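Local coordinates for protein galectin-1 (Bufo arenarum, PDB 1A78) that binds beta-galactosides and probably a range of complex carbohydrates as a homodimeric lectin, and may regulate cell apoptosis and differentiation, at residues S2-K13 with S117-F128; I24-V33 with H45-H53. One frame throughout, in Å; residues are numbered along the deposited sequence.

Both contacts belong to the same six-stranded antiparallel sheet of the galectin beta-sandwich, and their centres lie about 16 Å apart. Contact 1 pairs strand 6-12, outermost within the chain, with strand 118-124, joining the N-terminal strand to one near the C-terminus; contact 2 pairs strands 30-35 and 41-49 of a hairpin and is nested, in sequence, within the loop that contact 1 closes. Strands 118-124 and 30-35 are neighbours, and the two contacts meet where Glu124 N lies 3.0 Å from Ala32 O, a probable hydrogen bond. One continuous sheet therefore carries the dimer interface at the edge formed by strand 6-12 and, further across, the galactoside site of contact 2.

Contact 1 (S2-K13 with S117-F128); sequences SAGVAVTNLNLK and SIPFLSLEGLAF
Val7 and Leu121 exchange two backbone hydrogen bonds, Val7 N reaching Leu121 O at 2.6 Å. Leu123 N to Val5 O extends this antiparallel ladder, and Gly125 N donates to Ala3 O on a lone pair. At the other end, Leu12 and Ile118 bond reciprocally, with Asn11 and Leu12 both opposite Ile118 in a G1 beta bulge. A water bridges Val5 N and Leu126 O.

The ladder adds the N-terminal strand to strand 118-124 in the six-stranded sheet of the galectin sandwich. Strand 6-12 is the edge strand within its own chain, and Ala6, Val7 and Thr8 pair antiparallel with the second subunit, continuing the sheet through the dimer.

On the face bearing Val7, Leu12, Ile118 and Leu121, Leu10 CD2 lies 3.9 Å from Leu121 CB, and Leu12 CB packs against Ile118 CB. Before the strand, Val5 CG2 meets Phe128 CB at 3.8 Å, near the start of strand 127-133 in the other sheet. On the Ala6 and Ser122 face, Phe120 has CG anti to its backbone N (chi1 180°), bringing CE1 within 4.1 Å of Ala6 CB.

Among polar side chains, Ser117 OG donates to Asn11 OD1 at 3.1 Å from above the amide plane.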
# COMPACT_ATOMS: atom_id res chain seq x y z
N SER A 2 -8.00 6.57 15.31
CA SER A 2 -8.07 5.46 14.34
C SER A 2 -8.33 5.93 12.90
O SER A 2 -9.43 6.35 12.53
CB SER A 2 -9.03 4.32 14.74
OG SER A 2 -10.39 4.61 14.46
N ALA A 3 -7.25 5.93 12.12
CA ALA A 3 -7.27 6.32 10.72
C ALA A 3 -6.70 5.11 9.97
O ALA A 3 -7.45 4.14 9.70
CB ALA A 3 -6.39 7.56 10.49
N GLY A 4 -5.39 5.12 9.69
CA GLY A 4 -4.79 3.99 9.00
C GLY A 4 -3.74 4.25 7.95
O GLY A 4 -3.11 5.31 7.90
N VAL A 5 -3.58 3.26 7.09
CA VAL A 5 -2.61 3.27 6.01
C VAL A 5 -2.82 4.37 5.00
O VAL A 5 -3.97 4.68 4.66
CB VAL A 5 -2.62 1.90 5.29
CG1 VAL A 5 -1.90 1.95 3.96
CG2 VAL A 5 -1.96 0.86 6.18
N ALA A 6 -1.71 4.95 4.54
CA ALA A 6 -1.71 5.98 3.51
C ALA A 6 -0.69 5.54 2.46
O ALA A 6 0.46 5.27 2.81
CB ALA A 6 -1.31 7.30 4.07
N VAL A 7 -1.12 5.47 1.20
CA VAL A 7 -0.27 5.03 0.09
C VAL A 7 -0.04 6.22 -0.78
O VAL A 7 -0.99 6.92 -1.10
CB VAL A 7 -0.97 3.94 -0.78
CG1 VAL A 7 -0.23 3.73 -2.06
CG2 VAL A 7 -1.09 2.63 -0.05
N THR A 8 1.21 6.46 -1.18
CA THR A 8 1.51 7.58 -2.04
C THR A 8 2.16 7.03 -3.28
O THR A 8 2.68 5.94 -3.24
CB THR A 8 2.44 8.54 -1.35
OG1 THR A 8 2.03 8.63 0.03
CG2 THR A 8 2.34 9.92 -1.98
N ASN A 9 2.11 7.76 -4.40
CA ASN A 9 2.67 7.27 -5.67
C ASN A 9 1.87 6.07 -6.21
O ASN A 9 2.42 5.22 -6.89
CB ASN A 9 4.12 6.80 -5.50
CG ASN A 9 5.13 7.85 -5.85
OD1 ASN A 9 5.03 8.53 -6.88
ND2 ASN A 9 6.15 7.97 -5.01
N LEU A 10 0.59 5.98 -5.87
CA LEU A 10 -0.25 4.87 -6.33
C LEU A 10 -0.34 4.85 -7.86
O LEU A 10 -0.56 3.79 -8.45
CB LEU A 10 -1.67 4.99 -5.72
CG LEU A 10 -2.75 3.94 -6.01
CD1 LEU A 10 -2.42 2.65 -5.31
CD2 LEU A 10 -4.13 4.41 -5.54
N ASN A 11 -0.19 6.01 -8.49
CA ASN A 11 -0.28 6.16 -9.95
C ASN A 11 -1.42 5.44 -10.64
O ASN A 11 -1.21 4.70 -11.60
CB ASN A 11 1.05 5.81 -10.63
CG ASN A 11 1.09 6.24 -12.09
OD1 ASN A 11 1.07 7.44 -12.39
ND2 ASN A 11 1.11 5.27 -13.01
N LEU A 12 -2.64 5.65 -10.17
CA LEU A 12 -3.79 5.01 -10.79
C LEU A 12 -4.19 5.87 -11.98
O LEU A 12 -4.54 7.03 -11.80
CB LEU A 12 -4.95 4.86 -9.79
CG LEU A 12 -6.12 3.93 -10.14
CD1 LEU A 12 -5.67 2.46 -10.18
CD2 LEU A 12 -7.21 4.10 -9.10
N LYS A 13 -4.08 5.33 -13.19
CA LYS A 13 -4.42 6.06 -14.41
C LYS A 13 -5.77 5.55 -14.86
O LYS A 13 -6.19 4.48 -14.41
CB LYS A 13 -3.38 5.78 -15.51
CG LYS A 13 -1.94 6.10 -15.10
CD LYS A 13 -0.99 5.91 -16.26
CE LYS A 13 0.39 6.52 -15.99
NZ LYS A 13 0.35 8.01 -15.77
N SER A 117 -3.29 11.06 -13.37
CA SER A 117 -3.23 9.83 -12.61
C SER A 117 -3.56 10.20 -11.18
O SER A 117 -3.44 11.36 -10.80
CB SER A 117 -1.84 9.19 -12.67
OG SER A 117 -0.95 9.75 -11.73
N ILE A 118 -3.95 9.21 -10.37
CA ILE A 118 -4.30 9.41 -8.96
C ILE A 118 -3.13 8.97 -8.05
O ILE A 118 -2.90 7.78 -7.82
CB ILE A 118 -5.58 8.62 -8.60
CG1 ILE A 118 -6.75 9.14 -9.44
CG2 ILE A 118 -5.90 8.76 -7.12
CD1 ILE A 118 -8.00 8.35 -9.23
N PRO A 119 -2.45 9.95 -7.43
CA PRO A 119 -1.30 9.74 -6.55
C PRO A 119 -1.48 9.18 -5.17
O PRO A 119 -0.62 8.44 -4.71
CB PRO A 119 -0.71 11.14 -6.39
CG PRO A 119 -1.37 11.98 -7.47
CD PRO A 119 -2.73 11.39 -7.58
N PHE A 120 -2.62 9.47 -4.54
CA PHE A 120 -2.83 9.12 -3.13
C PHE A 120 -4.03 8.29 -2.73
O PHE A 120 -5.13 8.48 -3.24
CB PHE A 120 -2.87 10.47 -2.37
CG PHE A 120 -3.08 10.37 -0.88
CD1 PHE A 120 -2.01 10.18 -0.03
CD2 PHE A 120 -4.35 10.58 -0.34
CE1 PHE A 120 -2.17 10.20 1.35
CE2 PHE A 120 -4.52 10.60 1.03
CZ PHE A 120 -3.43 10.42 1.88
N LEU A 121 -3.84 7.51 -1.68
CA LEU A 121 -4.90 6.65 -1.13
C LEU A 121 -4.69 6.52 0.37
O LEU A 121 -3.57 6.36 0.81
CB LEU A 121 -4.83 5.24 -1.79
CG LEU A 121 -5.60 3.94 -1.46
CD1 LEU A 121 -5.53 3.54 0.00
CD2 LEU A 121 -7.01 4.00 -1.94
N SER A 122 -5.76 6.60 1.15
CA SER A 122 -5.66 6.41 2.59
C SER A 122 -6.94 5.78 3.11
O SER A 122 -8.00 5.90 2.48
CB SER A 122 -5.42 7.73 3.32
OG SER A 122 -6.41 8.67 2.99
N LEU A 123 -6.83 5.08 4.24
CA LEU A 123 -7.96 4.42 4.88
C LEU A 123 -8.13 5.03 6.26
O LEU A 123 -7.18 5.51 6.87
CB LEU A 123 -7.67 2.92 5.05
CG LEU A 123 -7.30 2.10 3.81
CD1 LEU A 123 -7.03 0.65 4.19
CD2 LEU A 123 -8.39 2.17 2.76
N GLU A 124 -9.35 5.04 6.76
CA GLU A 124 -9.60 5.57 8.08
C GLU A 124 -10.51 4.59 8.82
O GLU A 124 -11.58 4.24 8.33
CB GLU A 124 -10.31 6.91 8.01
CG GLU A 124 -9.68 8.01 7.16
CD GLU A 124 -10.61 9.23 7.04
OE1 GLU A 124 -11.62 9.28 7.80
OE2 GLU A 124 -10.36 10.13 6.20
N GLY A 125 -10.07 4.13 9.99
CA GLY A 125 -10.89 3.24 10.77
C GLY A 125 -11.22 1.90 10.15
O GLY A 125 -12.29 1.34 10.39
N LEU A 126 -10.28 1.36 9.40
CA LEU A 126 -10.44 0.08 8.73
C LEU A 126 -9.06 -0.58 8.80
O LEU A 126 -8.04 0.06 8.51
CB LEU A 126 -10.83 0.34 7.28
CG LEU A 126 -11.17 -0.84 6.40
CD1 LEU A 126 -12.43 -1.52 6.87
CD2 LEU A 126 -11.30 -0.35 4.98
N ALA A 127 -9.01 -1.82 9.29
CA ALA A 127 -7.73 -2.53 9.39
C ALA A 127 -7.31 -3.06 8.03
O ALA A 127 -8.01 -3.85 7.42
CB ALA A 127 -7.83 -3.69 10.41
N PHE A 128 -6.18 -2.57 7.55
CA PHE A 128 -5.60 -2.95 6.26
C PHE A 128 -5.15 -4.42 6.20
O PHE A 128 -4.60 -4.96 7.15
CB PHE A 128 -4.41 -2.02 6.00
CG PHE A 128 -3.54 -2.43 4.84
CD1 PHE A 128 -3.92 -2.14 3.54
CD2 PHE A 128 -2.34 -3.09 5.06
CE1 PHE A 128 -3.11 -2.50 2.48
CE2 PHE A 128 -1.53 -3.46 4.01
CZ PHE A 128 -1.91 -3.16 2.72
O HOH W 1 -5.31 1.07 8.09

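Contact 2 (I24-V33 with H45-H53); sequences IPPDCKGFAV and HFNARFDLH. With YIO (1-thio-beta-D-galactopyranose), chain C; GAL (beta-D-galactopyranose), chain B.
This is an antiparallel hairpin contact in the sugar-binding sheet, where strand 30-35 runs beside the strand that carries His45, Asn47 and Arg49 to the galactoside. Phe31 and Ala48 form one hydrogen-bonded pair and Val33 and Phe46 the next. Beyond the strand the chain turns a corner, and Asp51 N bonds to Lys29 O at 2.9 Å.

On the face away from the sugar, Phe31 and Phe46 lie with Ala48, and Phe50 joins them from the corner. Ala48 CB sits over one face of the Phe31 ring, 4.0 Å from its centroid, in a CH-pi contact, while Phe50 CE2 comes to that ring's edge. Ile24 CD1 meets the edge of Phe50 at CZ, 3.7 Å away.

Phe31 O accepts Ala48 N within the ladder and Asn47 ND2, whose side chain is on the sugar face, the latter at 2.8 Å from well above the carbonyl plane. Asn47 OD1 takes the N-H of Arg49 NE almost straight (172°), in the guanidinium plane. Extended from CG to NE, Arg49 sends NH2 to O4 of the thiogalactose at 2.9 Å and NH1 to O2 of the second galactose; Asp55 forms a salt bridge with NH1. His45 NE2 adds a weak bond to O4, and its ND1 is held by Asn34.

Asn47 thus ties the neighbouring strand to Arg49 through its amide, consistent with fixing the guanidinium's rotation for recognition of galactose O4.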
# COMPACT_ATOMS: atom_id res chain seq x y z
N ILE A 24 -13.21 -4.67 9.44
CA ILE A 24 -14.07 -3.69 10.10
C ILE A 24 -14.14 -4.06 11.56
O ILE A 24 -14.39 -5.22 11.90
CB ILE A 24 -15.52 -3.76 9.58
CG1 ILE A 24 -15.60 -3.46 8.08
CG2 ILE A 24 -16.40 -2.79 10.35
CD1 ILE A 24 -17.04 -3.40 7.58
N PRO A 25 -13.83 -3.11 12.45
CA PRO A 25 -13.90 -3.40 13.90
C PRO A 25 -15.36 -3.74 14.31
O PRO A 25 -16.34 -3.33 13.66
CB PRO A 25 -13.41 -2.09 14.52
CG PRO A 25 -12.45 -1.56 13.46
CD PRO A 25 -13.19 -1.81 12.19
N PRO A 26 -15.53 -4.49 15.42
CA PRO A 26 -16.87 -4.88 15.89
C PRO A 26 -17.67 -3.68 16.41
O PRO A 26 -18.90 -3.71 16.45
CB PRO A 26 -16.55 -5.86 17.01
CG PRO A 26 -15.30 -5.26 17.62
CD PRO A 26 -14.48 -4.88 16.38
N ASP A 27 -16.97 -2.65 16.84
CA ASP A 27 -17.61 -1.45 17.33
C ASP A 27 -17.09 -0.34 16.45
O ASP A 27 -16.24 0.45 16.87
CB ASP A 27 -17.24 -1.21 18.81
CG ASP A 27 -18.01 -2.12 19.77
OD1 ASP A 27 -19.27 -2.14 19.70
OD2 ASP A 27 -17.36 -2.83 20.58
N CYS A 28 -17.55 -0.33 15.21
CA CYS A 28 -17.13 0.66 14.23
C CYS A 28 -18.31 1.53 13.86
O CYS A 28 -19.33 1.04 13.40
CB CYS A 28 -16.58 -0.04 12.98
SG CYS A 28 -15.98 1.06 11.66
N LYS A 29 -18.18 2.82 14.09
CA LYS A 29 -19.24 3.77 13.78
C LYS A 29 -19.31 4.00 12.27
O LYS A 29 -20.38 4.16 11.71
CB LYS A 29 -19.01 5.08 14.54
CG LYS A 29 -17.72 5.87 14.11
CD LYS A 29 -16.57 5.92 15.18
CE LYS A 29 -15.98 4.52 15.50
NZ LYS A 29 -15.58 3.71 14.28
N GLY A 30 -18.15 3.96 11.63
CA GLY A 30 -18.06 4.14 10.19
C GLY A 30 -16.61 4.09 9.75
O GLY A 30 -15.71 4.23 10.59
N PHE A 31 -16.35 3.85 8.46
CA PHE A 31 -14.97 3.84 7.95
C PHE A 31 -14.96 4.53 6.61
O PHE A 31 -16.03 4.74 5.99
CB PHE A 31 -14.39 2.42 7.85
CG PHE A 31 -15.00 1.59 6.76
CD1 PHE A 31 -14.48 1.64 5.47
CD2 PHE A 31 -16.08 0.76 7.03
CE1 PHE A 31 -15.02 0.87 4.46
CE2 PHE A 31 -16.63 -0.02 6.03
CZ PHE A 31 -16.10 0.03 4.74
N ALA A 32 -13.76 4.90 6.16
CA ALA A 32 -13.58 5.61 4.90
C ALA A 32 -12.38 5.12 4.11
O ALA A 32 -11.48 4.49 4.64
CB ALA A 32 -13.44 7.12 5.16
N VAL A 33 -12.43 5.39 2.81
CA VAL A 33 -11.36 5.08 1.88
C VAL A 33 -11.26 6.35 1.04
O VAL A 33 -12.26 6.79 0.47
CB VAL A 33 -11.71 3.89 0.96
CG1 VAL A 33 -10.65 3.74 -0.14
CG2 VAL A 33 -11.79 2.60 1.80
N HIS A 45 -14.07 10.61 -1.51
CA HIS A 45 -14.07 10.26 -0.09
C HIS A 45 -15.30 9.32 0.01
O HIS A 45 -16.45 9.76 -0.17
CB HIS A 45 -14.26 11.47 0.83
CG HIS A 45 -14.62 11.12 2.25
ND1 HIS A 45 -13.68 10.78 3.20
CD2 HIS A 45 -15.82 11.08 2.89
CE1 HIS A 45 -14.28 10.54 4.36
NE2 HIS A 45 -15.58 10.72 4.20
N PHE A 46 -15.01 8.04 0.21
CA PHE A 46 -16.00 6.97 0.32
C PHE A 46 -16.20 6.66 1.80
O PHE A 46 -15.38 5.98 2.40
CB PHE A 46 -15.46 5.77 -0.44
CG PHE A 46 -16.29 4.55 -0.32
CD1 PHE A 46 -16.10 3.67 0.73
CD2 PHE A 46 -17.27 4.28 -1.25
CE1 PHE A 46 -16.89 2.55 0.86
CE2 PHE A 46 -18.08 3.16 -1.14
CZ PHE A 46 -17.89 2.29 -0.08
N ASN A 47 -17.30 7.11 2.39
CA ASN A 47 -17.53 6.90 3.81
C ASN A 47 -18.74 6.01 4.13
O ASN A 47 -19.89 6.41 3.89
CB ASN A 47 -17.67 8.30 4.44
CG ASN A 47 -17.74 8.29 5.95
OD1 ASN A 47 -18.05 9.31 6.54
ND2 ASN A 47 -17.40 7.16 6.60
N ALA A 48 -18.50 4.80 4.64
CA ALA A 48 -19.57 3.88 5.00
C ALA A 48 -19.92 4.14 6.46
O ALA A 48 -19.15 3.80 7.36
CB ALA A 48 -19.15 2.43 4.80
N ARG A 49 -21.09 4.73 6.69
CA ARG A 49 -21.56 5.08 8.03
C ARG A 49 -22.50 4.10 8.69
O ARG A 49 -23.67 4.01 8.34
CB ARG A 49 -22.21 6.47 7.98
CG ARG A 49 -21.26 7.56 7.49
CD ARG A 49 -21.89 8.94 7.48
NE ARG A 49 -20.91 9.97 7.12
CZ ARG A 49 -21.16 11.27 7.01
NH1 ARG A 49 -22.38 11.75 7.24
NH2 ARG A 49 -20.20 12.10 6.64
N PHE A 50 -21.99 3.34 9.65
CA PHE A 50 -22.83 2.40 10.39
C PHE A 50 -23.81 3.22 11.25
O PHE A 50 -25.01 3.02 11.20
CB PHE A 50 -21.96 1.52 11.30
CG PHE A 50 -21.22 0.48 10.57
CD1 PHE A 50 -21.82 -0.74 10.26
CD2 PHE A 50 -19.92 0.72 10.12
CE1 PHE A 50 -21.15 -1.70 9.51
CE2 PHE A 50 -19.23 -0.24 9.37
CZ PHE A 50 -19.85 -1.45 9.06
N ASP A 51 -23.27 4.16 12.00
CA ASP A 51 -24.07 5.01 12.83
C ASP A 51 -23.23 6.25 13.04
O ASP A 51 -22.44 6.31 13.97
CB ASP A 51 -24.34 4.30 14.14
CG ASP A 51 -25.35 5.01 15.00
OD1 ASP A 51 -25.95 6.00 14.52
OD2 ASP A 51 -25.55 4.58 16.16
N LEU A 52 -23.38 7.24 12.16
CA LEU A 52 -22.58 8.45 12.27
C LEU A 52 -23.29 9.70 11.72
O LEU A 52 -23.74 9.73 10.58
CB LEU A 52 -21.25 8.24 11.55
CG LEU A 52 -20.15 9.30 11.67
CD1 LEU A 52 -19.52 9.21 13.06
CD2 LEU A 52 -19.11 9.08 10.57
N HIS A 53 -23.34 10.76 12.54
CA HIS A 53 -23.97 12.04 12.17
C HIS A 53 -25.42 11.91 11.73
O HIS A 53 -25.83 12.64 10.83
CB HIS A 53 -23.21 12.72 11.04
CG HIS A 53 -21.77 12.94 11.34
ND1 HIS A 53 -21.31 13.21 12.60
CD2 HIS A 53 -20.68 12.87 10.54
CE1 HIS A 53 -19.99 13.29 12.57
NE2 HIS A 53 -19.59 13.09 11.33
C1 YIO C . -18.62 15.33 7.06
C2 YIO C . -17.65 14.38 7.70
C3 YIO C . -16.45 14.17 6.79
C4 YIO C . -16.94 13.60 5.49
C5 YIO C . -17.98 14.55 4.88
C6 YIO C . -18.61 13.99 3.64
O2 YIO C . -17.22 14.90 8.94
O3 YIO C . -15.56 13.26 7.39
O4 YIO C . -17.50 12.32 5.72
O5 YIO C . -19.06 14.82 5.80
O6 YIO C . -19.23 15.04 2.91
S1 YIO C . -20.10 15.24 8.11
C1 GAL B . -21.16 16.40 7.17
C2 GAL B . -22.56 15.78 6.98
C3 GAL B . -23.43 16.69 6.11
C4 GAL B . -23.47 18.11 6.70
C5 GAL B . -22.05 18.62 6.84
C6 GAL B . -22.06 19.99 7.46
O2 GAL B . -22.46 14.50 6.37
O3 GAL B . -24.74 16.16 6.03
O4 GAL B . -24.06 18.08 7.99
O5 GAL B . -21.29 17.73 7.71
O6 GAL B . -20.77 20.35 7.91